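Local coordinates for uronate isomerase (Caulobacter crescentus, PDB 2Q01), which catalyses the isomerisation of D-glucuronate to D-fructuronate and of D-galacturonate to D-tagaturonate in pentose and glucuronate interconversion, at residues T248-G253 with L304-H309; M295-L300 with T347-D352; T336-A341 with R369-L374; L355-F360 with P379-G384; G408-V413 with Y463-K468. One frame throughout, in Å; residues are numbered along the deposited sequence. Where two conformers were deposited one is given.

Contact 1. Residues T248-G253 with L304-H309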
# COMPACT_ATOMS: atom_id res chain seq x y z
N THR B 248 1.09 -21.75 -25.82
CA THR B 248 0.58 -20.47 -26.32
C THR B 248 1.27 -19.33 -25.58
O THR B 248 1.09 -18.16 -25.93
CB THR B 248 -0.95 -20.35 -26.11
OG1 THR B 248 -1.26 -20.44 -24.72
CG2 THR B 248 -1.72 -21.42 -26.88
N SER B 249 2.07 -19.68 -24.58
CA SER B 249 2.68 -18.68 -23.72
C SER B 249 4.16 -18.89 -23.43
O SER B 249 4.69 -20.00 -23.57
CB SER B 249 1.90 -18.57 -22.40
OG SER B 249 2.32 -17.45 -21.65
N SER B 250 4.84 -17.81 -23.05
CA SER B 250 6.20 -17.89 -22.54
C SER B 250 6.21 -17.27 -21.14
O SER B 250 5.29 -16.52 -20.78
CB SER B 250 7.19 -17.21 -23.49
OG SER B 250 7.32 -15.83 -23.21
N ASP B 251 7.22 -17.59 -20.35
CA ASP B 251 7.28 -17.13 -18.96
C ASP B 251 8.69 -16.68 -18.56
O ASP B 251 9.67 -17.34 -18.89
CB ASP B 251 6.77 -18.23 -18.01
CG ASP B 251 6.70 -17.78 -16.57
OD1 ASP B 251 6.43 -16.58 -16.33
OD2 ASP B 251 6.90 -18.62 -15.66
N HIS B 252 8.77 -15.56 -17.85
CA HIS B 252 10.05 -14.93 -17.51
C HIS B 252 10.11 -14.48 -16.05
O HIS B 252 9.53 -13.47 -15.69
CB HIS B 252 10.34 -13.76 -18.46
CG HIS B 252 10.11 -14.11 -19.90
ND1 HIS B 252 11.05 -14.75 -20.66
CD2 HIS B 252 9.01 -13.98 -20.68
CE1 HIS B 252 10.56 -14.97 -21.87
NE2 HIS B 252 9.33 -14.51 -21.91
N GLY B 253 10.82 -15.25 -15.23
CA GLY B 253 11.01 -14.93 -13.82
C GLY B 253 12.36 -14.28 -13.56
O GLY B 253 13.29 -14.92 -13.08
N LEU B 304 3.61 -16.21 -29.37
CA LEU B 304 3.69 -16.59 -27.96
C LEU B 304 3.38 -15.42 -27.03
O LEU B 304 4.04 -14.39 -27.08
CB LEU B 304 5.06 -17.17 -27.64
CG LEU B 304 5.13 -18.62 -27.16
CD1 LEU B 304 4.16 -19.50 -27.91
CD2 LEU B 304 6.54 -19.15 -27.27
N VAL B 305 2.37 -15.60 -26.19
CA VAL B 305 1.98 -14.61 -25.19
C VAL B 305 3.04 -14.57 -24.08
O VAL B 305 3.43 -15.59 -23.54
CB VAL B 305 0.58 -14.91 -24.61
CG1 VAL B 305 0.31 -14.07 -23.40
CG2 VAL B 305 -0.49 -14.66 -25.66
N MET B 306 3.50 -13.37 -23.76
CA MET B 306 4.67 -13.23 -22.91
C MET B 306 4.29 -12.86 -21.48
O MET B 306 3.78 -11.78 -21.23
CB MET B 306 5.56 -12.16 -23.53
CG MET B 306 6.98 -12.18 -23.09
SD MET B 306 7.85 -10.97 -24.08
CE MET B 306 8.63 -10.07 -22.76
N GLN B 307 4.56 -13.76 -20.54
CA GLN B 307 4.31 -13.47 -19.13
C GLN B 307 5.57 -13.02 -18.40
O GLN B 307 6.57 -13.73 -18.37
CB GLN B 307 3.72 -14.68 -18.41
CG GLN B 307 2.52 -15.30 -19.08
CD GLN B 307 2.10 -16.60 -18.41
OE1 GLN B 307 2.54 -17.68 -18.80
NE2 GLN B 307 1.27 -16.48 -17.38
N ILE B 308 5.52 -11.83 -17.80
CA ILE B 308 6.62 -11.37 -16.97
C ILE B 308 6.26 -11.50 -15.48
O ILE B 308 5.31 -10.89 -14.99
CB ILE B 308 7.06 -9.94 -17.35
CG1 ILE B 308 7.42 -9.88 -18.84
CG2 ILE B 308 8.25 -9.49 -16.48
CD1 ILE B 308 7.57 -8.47 -19.39
N HIS B 309 7.05 -12.33 -14.78
CA HIS B 309 6.94 -12.58 -13.35
C HIS B 309 8.16 -12.03 -12.60
O HIS B 309 9.03 -12.81 -12.18
CB HIS B 309 6.89 -14.09 -13.10
CG HIS B 309 5.54 -14.70 -13.30
ND1 HIS B 309 5.20 -15.38 -14.45
CD2 HIS B 309 4.46 -14.77 -12.49
CE1 HIS B 309 3.96 -15.82 -14.35
NE2 HIS B 309 3.48 -15.47 -13.17

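Contact 2. Residues M295-L300 with T347-D352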
# COMPACT_ATOMS: atom_id res chain seq x y z
N MET B 295 12.67 -11.72 -26.82
CA MET B 295 11.57 -12.70 -26.78
C MET B 295 10.28 -12.11 -27.32
O MET B 295 9.45 -12.83 -27.86
CB MET B 295 11.33 -13.22 -25.35
CG MET B 295 12.44 -14.06 -24.73
SD MET B 295 12.63 -15.72 -25.37
CE MET B 295 14.08 -15.54 -26.41
N ALA B 296 10.11 -10.80 -27.15
CA ALA B 296 8.94 -10.08 -27.63
C ALA B 296 8.99 -9.90 -29.14
O ALA B 296 7.96 -9.92 -29.81
CB ALA B 296 8.84 -8.75 -26.96
N LYS B 297 10.20 -9.72 -29.67
CA LYS B 297 10.46 -9.66 -31.11
C LYS B 297 10.21 -11.01 -31.80
O LYS B 297 9.84 -11.05 -32.98
CB LYS B 297 11.89 -9.19 -31.37
CG LYS B 297 12.11 -7.70 -31.15
CD LYS B 297 13.40 -7.21 -31.78
CE LYS B 297 14.54 -7.22 -30.79
NZ LYS B 297 15.80 -6.72 -31.40
N MET B 298 10.44 -12.10 -31.08
CA MET B 298 10.14 -13.44 -31.57
C MET B 298 8.64 -13.69 -31.52
O MET B 298 8.09 -14.34 -32.41
CB MET B 298 10.87 -14.51 -30.75
CG MET B 298 12.33 -14.69 -31.10
SD MET B 298 13.16 -15.82 -29.97
CE MET B 298 14.85 -15.29 -30.17
N SER B 299 7.99 -13.16 -30.48
CA SER B 299 6.54 -13.27 -30.29
C SER B 299 5.74 -12.57 -31.38
O SER B 299 4.61 -12.95 -31.67
CB SER B 299 6.15 -12.71 -28.93
OG SER B 299 6.43 -13.63 -27.90
N LEU B 300 6.35 -11.55 -31.97
CA LEU B 300 5.81 -10.87 -33.15
C LEU B 300 5.64 -11.83 -34.32
O LEU B 300 4.74 -11.65 -35.15
CB LEU B 300 6.74 -9.74 -33.56
CG LEU B 300 6.43 -8.28 -33.25
CD1 LEU B 300 5.97 -8.04 -31.82
CD2 LEU B 300 7.67 -7.49 -33.57
N THR B 347 8.59 1.54 -26.05
CA THR B 347 8.92 2.53 -27.06
C THR B 347 9.07 1.84 -28.42
O THR B 347 8.64 2.37 -29.44
CB THR B 347 10.20 3.31 -26.69
OG1 THR B 347 10.02 3.90 -25.40
CG2 THR B 347 10.52 4.41 -27.70
N ARG B 348 9.65 0.65 -28.40
CA ARG B 348 9.84 -0.11 -29.63
C ARG B 348 8.55 -0.77 -30.08
O ARG B 348 8.14 -0.62 -31.24
CB ARG B 348 10.94 -1.16 -29.44
CG ARG B 348 11.33 -1.87 -30.72
CD ARG B 348 12.12 -3.15 -30.46
NE ARG B 348 12.49 -3.81 -31.71
CZ ARG B 348 13.57 -3.52 -32.44
NH1 ARG B 348 14.41 -2.56 -32.05
NH2 ARG B 348 13.81 -4.18 -33.56
N LEU B 349 7.88 -1.47 -29.17
CA LEU B 349 6.80 -2.39 -29.52
C LEU B 349 5.47 -2.21 -28.77
O LEU B 349 4.60 -3.08 -28.86
CB LEU B 349 7.28 -3.83 -29.33
CG LEU B 349 8.45 -4.33 -30.17
CD1 LEU B 349 8.92 -5.68 -29.69
CD2 LEU B 349 8.09 -4.37 -31.65
N GLY B 350 5.30 -1.10 -28.07
CA GLY B 350 4.12 -0.91 -27.22
C GLY B 350 2.79 -0.75 -27.93
O GLY B 350 1.75 -1.03 -27.36
N ASN B 351 2.84 -0.29 -29.18
CA ASN B 351 1.64 -0.05 -29.97
C ASN B 351 1.44 -1.08 -31.08
O ASN B 351 0.64 -0.87 -32.00
CB ASN B 351 1.66 1.37 -30.56
CG ASN B 351 2.02 2.43 -29.52
OD1 ASN B 351 2.96 3.21 -29.70
ND2 ASN B 351 1.26 2.47 -28.43
N ASP B 352 2.16 -2.20 -31.00
CA ASP B 352 2.06 -3.27 -31.98
C ASP B 352 0.86 -4.17 -31.70
O ASP B 352 0.66 -4.60 -30.57
CB ASP B 352 3.36 -4.09 -32.00
CG ASP B 352 3.53 -4.90 -33.27
OD1 ASP B 352 2.79 -5.90 -33.45
OD2 ASP B 352 4.41 -4.56 -34.08

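Contact 3. Residues T336-A341 with R369-L374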
# COMPACT_ATOMS: atom_id res chain seq x y z
N THR B 336 9.48 -3.58 -6.52
CA THR B 336 9.59 -3.71 -7.98
C THR B 336 9.13 -2.44 -8.72
O THR B 336 8.21 -1.76 -8.29
CB THR B 336 8.81 -4.95 -8.47
OG1 THR B 336 9.12 -6.07 -7.62
CG2 THR B 336 9.19 -5.33 -9.91
N GLU B 337 9.80 -2.15 -9.84
CA GLU B 337 9.55 -0.95 -10.64
C GLU B 337 9.19 -1.37 -12.07
O GLU B 337 9.79 -2.29 -12.62
CB GLU B 337 10.81 -0.08 -10.65
CG GLU B 337 10.57 1.42 -10.76
CD GLU B 337 10.29 1.91 -12.17
OE1 GLU B 337 9.52 2.89 -12.31
OE2 GLU B 337 10.83 1.31 -13.14
N TYR B 338 8.21 -0.67 -12.66
CA TYR B 338 7.72 -1.01 -14.01
C TYR B 338 7.81 0.15 -15.01
O TYR B 338 8.03 -0.08 -16.20
CB TYR B 338 6.28 -1.54 -13.95
CG TYR B 338 6.14 -2.88 -13.27
CD1 TYR B 338 6.21 -4.06 -14.00
CD2 TYR B 338 5.95 -2.96 -11.89
CE1 TYR B 338 6.09 -5.30 -13.37
CE2 TYR B 338 5.84 -4.18 -11.25
CZ TYR B 338 5.91 -5.34 -11.99
OH TYR B 338 5.80 -6.55 -11.35
N VAL B 339 7.63 1.37 -14.52
CA VAL B 339 7.44 2.55 -15.38
C VAL B 339 8.68 2.91 -16.20
O VAL B 339 8.59 3.05 -17.43
CB VAL B 339 6.95 3.78 -14.57
CG1 VAL B 339 6.61 4.95 -15.49
CG2 VAL B 339 5.72 3.40 -13.79
N ASP B 340 9.82 3.04 -15.54
CA ASP B 340 11.09 3.27 -16.22
C ASP B 340 11.57 1.97 -16.85
O ASP B 340 12.16 1.98 -17.93
CB ASP B 340 12.15 3.80 -15.26
CG ASP B 340 11.96 5.28 -14.92
OD1 ASP B 340 12.55 5.73 -13.92
OD2 ASP B 340 11.22 5.98 -15.64
N ALA B 341 11.31 0.87 -16.15
CA ALA B 341 11.81 -0.45 -16.51
C ALA B 341 11.32 -0.94 -17.87
O ALA B 341 12.13 -1.34 -18.71
CB ALA B 341 11.46 -1.46 -15.42
N ARG B 369 -0.61 2.21 -8.71
CA ARG B 369 0.40 3.19 -9.07
C ARG B 369 0.91 3.01 -10.49
O ARG B 369 0.91 3.96 -11.26
CB ARG B 369 1.58 3.16 -8.10
CG ARG B 369 2.34 4.48 -8.06
CD ARG B 369 3.82 4.30 -7.73
NE ARG B 369 4.03 3.60 -6.47
CZ ARG B 369 4.71 2.46 -6.34
NH1 ARG B 369 5.27 1.89 -7.41
NH2 ARG B 369 4.85 1.89 -5.15
N GLU B 370 1.33 1.80 -10.83
CA GLU B 370 2.07 1.60 -12.07
C GLU B 370 1.37 0.68 -13.05
O GLU B 370 1.20 1.03 -14.21
CB GLU B 370 3.48 1.08 -11.77
CG GLU B 370 4.24 1.91 -10.74
CD GLU B 370 5.71 1.58 -10.66
OE1 GLU B 370 6.15 0.59 -11.29
OE2 GLU B 370 6.44 2.31 -9.95
N LEU B 371 0.96 -0.50 -12.57
CA LEU B 371 0.44 -1.57 -13.42
C LEU B 371 -0.87 -1.25 -14.12
O LEU B 371 -0.97 -1.41 -15.34
CB LEU B 371 0.29 -2.87 -12.63
CG LEU B 371 1.55 -3.63 -12.21
CD1 LEU B 371 1.13 -4.89 -11.46
CD2 LEU B 371 2.40 -4.01 -13.40
N ALA B 372 -1.87 -0.79 -13.37
CA ALA B 372 -3.15 -0.43 -13.96
C ALA B 372 -3.09 0.78 -14.91
O ALA B 372 -3.66 0.71 -16.00
CB ALA B 372 -4.25 -0.26 -12.89
N PRO B 373 -2.41 1.89 -14.50
CA PRO B 373 -2.14 2.98 -15.47
C PRO B 373 -1.45 2.56 -16.77
O PRO B 373 -1.80 3.07 -17.83
CB PRO B 373 -1.25 3.93 -14.67
CG PRO B 373 -1.72 3.75 -13.26
CD PRO B 373 -1.91 2.26 -13.16
N LEU B 374 -0.48 1.65 -16.68
CA LEU B 374 0.21 1.13 -17.85
C LEU B 374 -0.71 0.24 -18.69
O LEU B 374 -0.78 0.39 -19.91
CB LEU B 374 1.47 0.35 -17.45
CG LEU B 374 2.75 1.12 -17.10
CD1 LEU B 374 3.79 0.17 -16.51
CD2 LEU B 374 3.34 1.85 -18.30
O HOH W 1 7.23 -0.38 -5.58

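Contact 4. Residues L355-F360 with P379-G384. With K (potassium ion), chain E.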
# COMPACT_ATOMS: atom_id res chain seq x y z
N LEU B 355 1.68 -8.18 -30.54
CA LEU B 355 2.33 -8.48 -29.27
C LEU B 355 1.34 -8.50 -28.10
O LEU B 355 0.49 -7.61 -27.96
CB LEU B 355 3.48 -7.51 -28.99
CG LEU B 355 4.34 -7.73 -27.74
CD1 LEU B 355 5.07 -9.07 -27.79
CD2 LEU B 355 5.31 -6.58 -27.53
N SER B 356 1.46 -9.52 -27.26
CA SER B 356 0.65 -9.65 -26.07
C SER B 356 1.55 -9.95 -24.87
O SER B 356 2.22 -10.99 -24.82
CB SER B 356 -0.40 -10.75 -26.27
OG SER B 356 -1.34 -10.76 -25.21
N ILE B 357 1.57 -9.01 -23.91
CA ILE B 357 2.34 -9.16 -22.68
C ILE B 357 1.41 -9.17 -21.45
O ILE B 357 0.47 -8.39 -21.37
CB ILE B 357 3.42 -8.04 -22.54
CG1 ILE B 357 4.31 -7.97 -23.78
CG2 ILE B 357 4.29 -8.24 -21.30
CD1 ILE B 357 5.34 -6.88 -23.76
N ILE B 358 1.66 -10.09 -20.51
CA ILE B 358 0.90 -10.15 -19.27
C ILE B 358 1.83 -9.89 -18.09
O ILE B 358 2.77 -10.63 -17.87
CB ILE B 358 0.17 -11.51 -19.09
CG1 ILE B 358 -0.68 -11.84 -20.32
CG2 ILE B 358 -0.70 -11.49 -17.83
CD1 ILE B 358 -1.32 -13.20 -20.27
N LEU B 359 1.55 -8.82 -17.34
CA LEU B 359 2.40 -8.40 -16.22
C LEU B 359 1.89 -8.90 -14.88
O LEU B 359 0.69 -8.81 -14.57
CB LEU B 359 2.51 -6.88 -16.17
CG LEU B 359 3.09 -6.11 -17.35
CD1 LEU B 359 2.85 -4.63 -17.12
CD2 LEU B 359 4.58 -6.41 -17.55
N PHE B 360 2.81 -9.41 -14.08
CA PHE B 360 2.53 -9.90 -12.74
C PHE B 360 3.36 -9.09 -11.78
O PHE B 360 4.30 -8.41 -12.19
CB PHE B 360 2.91 -11.38 -12.63
CG PHE B 360 1.94 -12.31 -13.28
CD1 PHE B 360 1.94 -12.49 -14.66
CD2 PHE B 360 1.03 -13.02 -12.51
CE1 PHE B 360 1.04 -13.35 -15.26
CE2 PHE B 360 0.14 -13.90 -13.11
CZ PHE B 360 0.15 -14.06 -14.48
N PRO B 379 -1.83 -1.02 -25.69
CA PRO B 379 -2.49 -2.13 -26.40
C PRO B 379 -1.93 -3.52 -26.07
O PRO B 379 -2.68 -4.51 -26.08
CB PRO B 379 -2.23 -1.80 -27.87
CG PRO B 379 -2.09 -0.35 -27.89
CD PRO B 379 -1.36 -0.00 -26.64
N VAL B 380 -0.65 -3.59 -25.76
CA VAL B 380 0.06 -4.86 -25.60
C VAL B 380 0.03 -5.44 -24.18
O VAL B 380 0.32 -6.62 -24.00
CB VAL B 380 1.52 -4.74 -26.06
CG1 VAL B 380 1.57 -4.42 -27.54
CG2 VAL B 380 2.25 -3.66 -25.29
N LEU B 381 -0.31 -4.62 -23.19
CA LEU B 381 -0.14 -4.98 -21.78
C LEU B 381 -1.43 -5.46 -21.14
O LEU B 381 -2.48 -4.85 -21.33
CB LEU B 381 0.38 -3.77 -21.00
CG LEU B 381 1.85 -3.65 -20.62
CD1 LEU B 381 2.80 -4.38 -21.55
CD2 LEU B 381 2.22 -2.18 -20.48
N LYS B 382 -1.36 -6.52 -20.36
CA LYS B 382 -2.52 -7.03 -19.65
C LYS B 382 -2.05 -7.36 -18.25
O LYS B 382 -0.86 -7.55 -18.03
CB LYS B 382 -3.02 -8.29 -20.34
CG LYS B 382 -4.49 -8.32 -20.67
CD LYS B 382 -4.76 -7.79 -22.05
CE LYS B 382 -6.00 -8.40 -22.65
NZ LYS B 382 -6.53 -7.53 -23.73
N LEU B 383 -2.98 -7.42 -17.29
CA LEU B 383 -2.60 -7.71 -15.91
C LEU B 383 -2.92 -9.12 -15.49
O LEU B 383 -4.02 -9.61 -15.70
CB LEU B 383 -3.26 -6.72 -14.94
CG LEU B 383 -2.74 -5.29 -15.06
CD1 LEU B 383 -3.25 -4.45 -13.94
CD2 LEU B 383 -1.21 -5.26 -15.10
N GLY B 384 -1.92 -9.78 -14.91
CA GLY B 384 -2.10 -11.12 -14.39
C GLY B 384 -2.71 -11.02 -13.01
O GLY B 384 -2.66 -9.96 -12.40
K K E . -4.17 -3.28 -22.47
O HOH W 2 -0.75 -8.06 -12.43
O HOH W 3 -5.04 -5.03 -24.21

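Contact 5. Residues G408-V413 with Y463-K468. With K (potassium ion), chain E.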
# COMPACT_ATOMS: atom_id res chain seq x y z
N GLY B 408 -9.80 -1.57 -15.75
CA GLY B 408 -11.05 -2.25 -16.05
C GLY B 408 -10.89 -3.73 -15.83
O GLY B 408 -9.92 -4.17 -15.22
N PHE B 409 -11.85 -4.50 -16.33
CA PHE B 409 -11.82 -5.95 -16.21
C PHE B 409 -11.21 -6.62 -17.43
O PHE B 409 -10.68 -7.73 -17.34
CB PHE B 409 -13.23 -6.50 -16.01
CG PHE B 409 -13.83 -6.18 -14.67
CD1 PHE B 409 -13.51 -6.95 -13.55
CD2 PHE B 409 -14.72 -5.13 -14.53
CE1 PHE B 409 -14.07 -6.66 -12.31
CE2 PHE B 409 -15.30 -4.85 -13.29
CZ PHE B 409 -14.97 -5.61 -12.18
N TYR B 410 -11.27 -5.93 -18.56
CA TYR B 410 -10.95 -6.54 -19.85
C TYR B 410 -9.48 -6.39 -20.19
O TYR B 410 -9.01 -6.91 -21.21
CB TYR B 410 -11.87 -5.97 -20.93
CG TYR B 410 -13.33 -6.25 -20.63
CD1 TYR B 410 -14.12 -5.31 -19.97
CD2 TYR B 410 -13.92 -7.46 -20.98
CE1 TYR B 410 -15.45 -5.56 -19.68
CE2 TYR B 410 -15.25 -7.73 -20.69
CZ TYR B 410 -16.01 -6.77 -20.04
OH TYR B 410 -17.33 -7.01 -19.75
N ASN B 411 -8.76 -5.69 -19.32
CA ASN B 411 -7.31 -5.59 -19.32
C ASN B 411 -6.68 -6.55 -18.31
O ASN B 411 -5.49 -6.43 -18.00
CB ASN B 411 -6.89 -4.16 -19.01
CG ASN B 411 -7.01 -3.24 -20.21
OD1 ASN B 411 -6.60 -3.59 -21.32
ND2 ASN B 411 -7.51 -2.04 -19.98
N THR B 412 -7.48 -7.46 -17.77
CA THR B 412 -6.99 -8.53 -16.90
C THR B 412 -7.18 -9.88 -17.61
O THR B 412 -7.84 -9.95 -18.65
CB THR B 412 -7.65 -8.51 -15.49
OG1 THR B 412 -9.01 -8.97 -15.56
CG2 THR B 412 -7.61 -7.09 -14.87
N VAL B 413 -6.58 -10.94 -17.07
CA VAL B 413 -6.56 -12.25 -17.76
C VAL B 413 -7.25 -13.38 -16.98
O VAL B 413 -7.13 -14.55 -17.34
CB VAL B 413 -5.10 -12.67 -18.15
CG1 VAL B 413 -4.45 -11.62 -19.00
CG2 VAL B 413 -4.24 -12.95 -16.92
N TYR B 463 -13.93 -17.84 -17.54
CA TYR B 463 -13.79 -18.75 -18.67
C TYR B 463 -13.34 -18.08 -19.98
O TYR B 463 -12.35 -18.50 -20.57
CB TYR B 463 -15.10 -19.54 -18.86
CG TYR B 463 -15.03 -20.71 -19.83
CD1 TYR B 463 -14.66 -21.98 -19.40
CD2 TYR B 463 -15.36 -20.54 -21.18
CE1 TYR B 463 -14.60 -23.05 -20.30
CE2 TYR B 463 -15.31 -21.59 -22.08
CZ TYR B 463 -14.93 -22.84 -21.63
OH TYR B 463 -14.88 -23.88 -22.53
N ASN B 464 -14.08 -17.06 -20.42
CA ASN B 464 -13.87 -16.47 -21.75
C ASN B 464 -12.61 -15.62 -21.85
O ASN B 464 -11.88 -15.71 -22.84
CB ASN B 464 -15.08 -15.64 -22.17
CG ASN B 464 -16.36 -16.43 -22.16
OD1 ASN B 464 -16.50 -17.43 -22.87
ND2 ASN B 464 -17.32 -15.99 -21.34
N LEU B 465 -12.37 -14.80 -20.83
CA LEU B 465 -11.19 -13.93 -20.77
C LEU B 465 -9.83 -14.64 -20.60
O LEU B 465 -8.88 -14.23 -21.26
CB LEU B 465 -11.37 -12.79 -19.75
CG LEU B 465 -11.86 -11.42 -20.23
CD1 LEU B 465 -12.98 -11.46 -21.28
CD2 LEU B 465 -12.28 -10.57 -19.04
N PRO B 466 -9.72 -15.68 -19.73
CA PRO B 466 -8.50 -16.51 -19.76
C PRO B 466 -8.23 -17.20 -21.11
O PRO B 466 -7.07 -17.33 -21.51
CB PRO B 466 -8.76 -17.57 -18.68
CG PRO B 466 -9.75 -16.95 -17.77
CD PRO B 466 -10.63 -16.11 -18.64
N LYS B 467 -9.29 -17.64 -21.78
CA LYS B 467 -9.18 -18.25 -23.10
C LYS B 467 -8.69 -17.28 -24.19
O LYS B 467 -7.76 -17.62 -24.92
CB LYS B 467 -10.52 -18.84 -23.52
CG LYS B 467 -10.69 -20.30 -23.18
CD LYS B 467 -11.99 -20.80 -23.78
CE LYS B 467 -11.92 -22.28 -24.02
NZ LYS B 467 -13.09 -22.77 -24.80
N LYS B 468 -9.30 -16.11 -24.29
CA LYS B 468 -8.87 -15.11 -25.28
C LYS B 468 -7.43 -14.67 -25.08
O LYS B 468 -6.65 -14.65 -26.04
CB LYS B 468 -9.80 -13.89 -25.29
CG LYS B 468 -10.90 -13.98 -26.34
CD LYS B 468 -11.71 -12.70 -26.46
CE LYS B 468 -12.85 -12.88 -27.46
NZ LYS B 468 -13.78 -11.72 -27.51
K K E . -4.17 -3.28 -22.47
O HOH W 3 -5.04 -5.03 -24.21

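Contact 1. Residues T248-G253 with L304-H309
The imidazole of His309 takes Asp251 OD1 at its edge: ND1 donates across 2.5 Å to OD1 on the syn side of the carboxylate, whose plane stands 82° from the ring. The carboxylate carbon of Asp251 lies anti to its own backbone N (chi1 -175°), which turns OD1 to His309. Phe360 and His41 stack on the same imidazole and Trp387 meets it edge-to-face, contacts that together would restrict its rotation. Arg198 forms a salt bridge with the other oxygen, Asp251 OD2. The His252 ring has Gln307 O at its edge, while Met306 CG approaches obliquely, 3.5 Å from NE2. A parallel backbone ladder joins the strands; Ser250 N reaches Val305 O at 2.7 Å, and Ser250 O accepts from Gln307 N. Ser250, His252 and Met306 lie on the sheet face opposite Asp251 and Gln307. Neighbouring parallel strands with a His-carboxylate pair near their C-terminal ends are consistent with the active-site end of a TIM barrel in this superfamily.

Contact 2. Residues M295-L300 with T347-D352
Leu349, Leu300 and Lys297 bury the most surface here, the leucines by their methyls and the lysine by its methylenes. Leu349 divides its two methyls: CD2 runs tip to tip against Leu300 CD2 at 3.7 Å, while CD1 rests 4.1 Å from Ala296 CB and also touches the aliphatic chain of Lys297 at CG. Its CG stands opposite the carbonyl carbon (chi1 -62°), and the fork thus opens toward helix 281-302. Leu300 sends its other methyl, CD1, to within 4.2 Å of Asp352 OD1, a loose contact with an oxygen whose carboxylate is held by Arg354 in a salt bridge.

Lys297 crosses Arg348 at about a right angle. The meeting is made by methylene, since CD lies 3.5 Å from Arg348 NE; a bend at chi3 (-93°) then carries NZ over one face of the guanidinium, offset toward its rim. These like charges, with NZ 3.9 Å from NH2, have acidic neighbours: Arg348 NH1 pairs with Asp261, and Lys297 NZ has a long, weak ion pair with Glu294. No hydrogen bond links the segments. The contact therefore packs helix 281-302 against helix 343-349 and the type I turn Leu349-Asp352, with Leu355, just ahead of strand 357-359, touching Ala296, Leu300 and Leu349.

Contact 3. Residues T336-A341 with R369-L374
Glu370 OE1 receives the backbone N of Tyr338 at 2.8 Å, nearly along its C-O axis, with an N-H...O angle of 140°. With CG anti to the carbonyl carbon (chi1 -52°), the Glu370 chain runs extended and delivers OE1 there. The partner oxygen, OE2, forms a salt bridge with Arg369 NH1 at 2.8 Å, holding the carboxylate at both ends. Its plane is nearly perpendicular to the Tyr338 ring, whose edge OE1 also meets. Over the ring face sits Leu371 CD2, 3.7 Å from the centroid and 5° off the normal, a well-centred CH-pi contact. Leu374 CD1 lies 4.0 Å from Tyr338 CB, and Val339 CG2 packs on Glu370 CD. Glu337 turns its own carboxylate back to the backbone N atoms of Asp340 and Ala341. Tyr338 OH bonds to Phe360 O and Thr361 OG1, and Arg369 NE makes a salt bridge with Asp363 of the second subunit. The loop preceding helix 343-349 is thereby laid on helix 366-375, whose Leu371 and Leu374 pack on strand 381-383.

Contact 4. Residues L355-F360 with P379-G384
Ile357 N donates to Val380 O at 2.7 Å, opening a parallel ladder in which Ile357 O accepts from Lys382 N, Leu359 N reaches Lys382 O at 2.8 Å, and Gly384 N closes on Leu359 O. Three of the four donors meet their oxygens nearly end-on; Gly384 N instead comes in tilted 31° from the carbonyl plane. Water 2 donates to both Leu359 O and Gly384 O, bridging the last rung. On the face carrying Ile357, Leu359, Leu381 and Leu383, Leu381 CD1 lies beside Ile357 CB, the two side chains pointing the same way, and Leu381 CG meets Leu359 CD1 at 3.8 Å. Phe360, its CG anti to the carbonyl carbon (chi1 -76°), spreads its ring over the glycine: Gly384 CA stands 3.8 Å from the centroid, 15° off the normal, in a CH-pi contact offset toward the rim.

The two strands bracket helix 366-375 as a beta-alpha-beta crossover of the TIM-barrel type. Leu371 packs on Leu359 and Leu383, Leu374 on Leu381, and Leu345 and Leu346 of helix 343-349 on Ile357 and Leu381. Further out, Leu381 O binds the potassium ion at 2.6 Å. Water 3, itself a ligand at 2.6 Å from potassium, donates to Pro379 O and accepts from Lys382 NZ. The remaining ligands are Ala375 O, Tyr378 O, Asn411 OD1 and Ser75 O of the second subunit.

Contact 5. Residues G408-V413 with Y463-K468
Leu465 projects from helix 451-469 onto the type I beta turn Phe409-Thr412 and carries most of this apolar contact. Its CD2 packs 3.7 Å from Phe409 O and 4.0 Å from Tyr410 CD2, coming obliquely to the ring, with CD1 following close to the same ring carbon. Tyr410 holds CG across from its carbonyl carbon (chi1 -60°), which brings CD2 to Leu465. A second close point is Val413 O, 3.4 Å from Pro466 CA in a CA-H...O contact whose angle at H is 126°. On the solvent side, Lys468 is exposed and poorly ordered, and Lys467 points away, its NZ in a salt bridge with Glu166. No hydrogen bond crosses between the segments; within the turn, Phe409 O accepts from both Thr412 N and Thr412 OG1 on the same face of its plane. The turn also meets the second subunit, whose Tyr108 packs edge-to-face with Tyr410 and whose Gln76 NE2 bonds to Asn411 OD1. That oxygen also binds the potassium ion at 2.7 Å.

Contacts 1 and 4 belong to one parallel sheet, ordered 249-252, 305-308, 357-359, 381-383; their centres lie about 9 Å apart, and Met306 N and O bond to Ser356 and Ile358 between them. Contact 2, its centre about 13 Å from that of contact 1, packs helices that precede strands 305-308 and 357-359. Contact 3 covers the crossover helix, its centre about 12 Å from that of contact 4. Contacts 4 and 5, centres about 11 Å apart, share potassium and water 3, and Leu383 N bonds to Asn411 O. Contacts 1 and 2, 2 and 3, and 3 and 4 alternate along the chain; contact 5 follows last. Contacts 2 to 5 touch the second subunit, with potassium bound between the two chains.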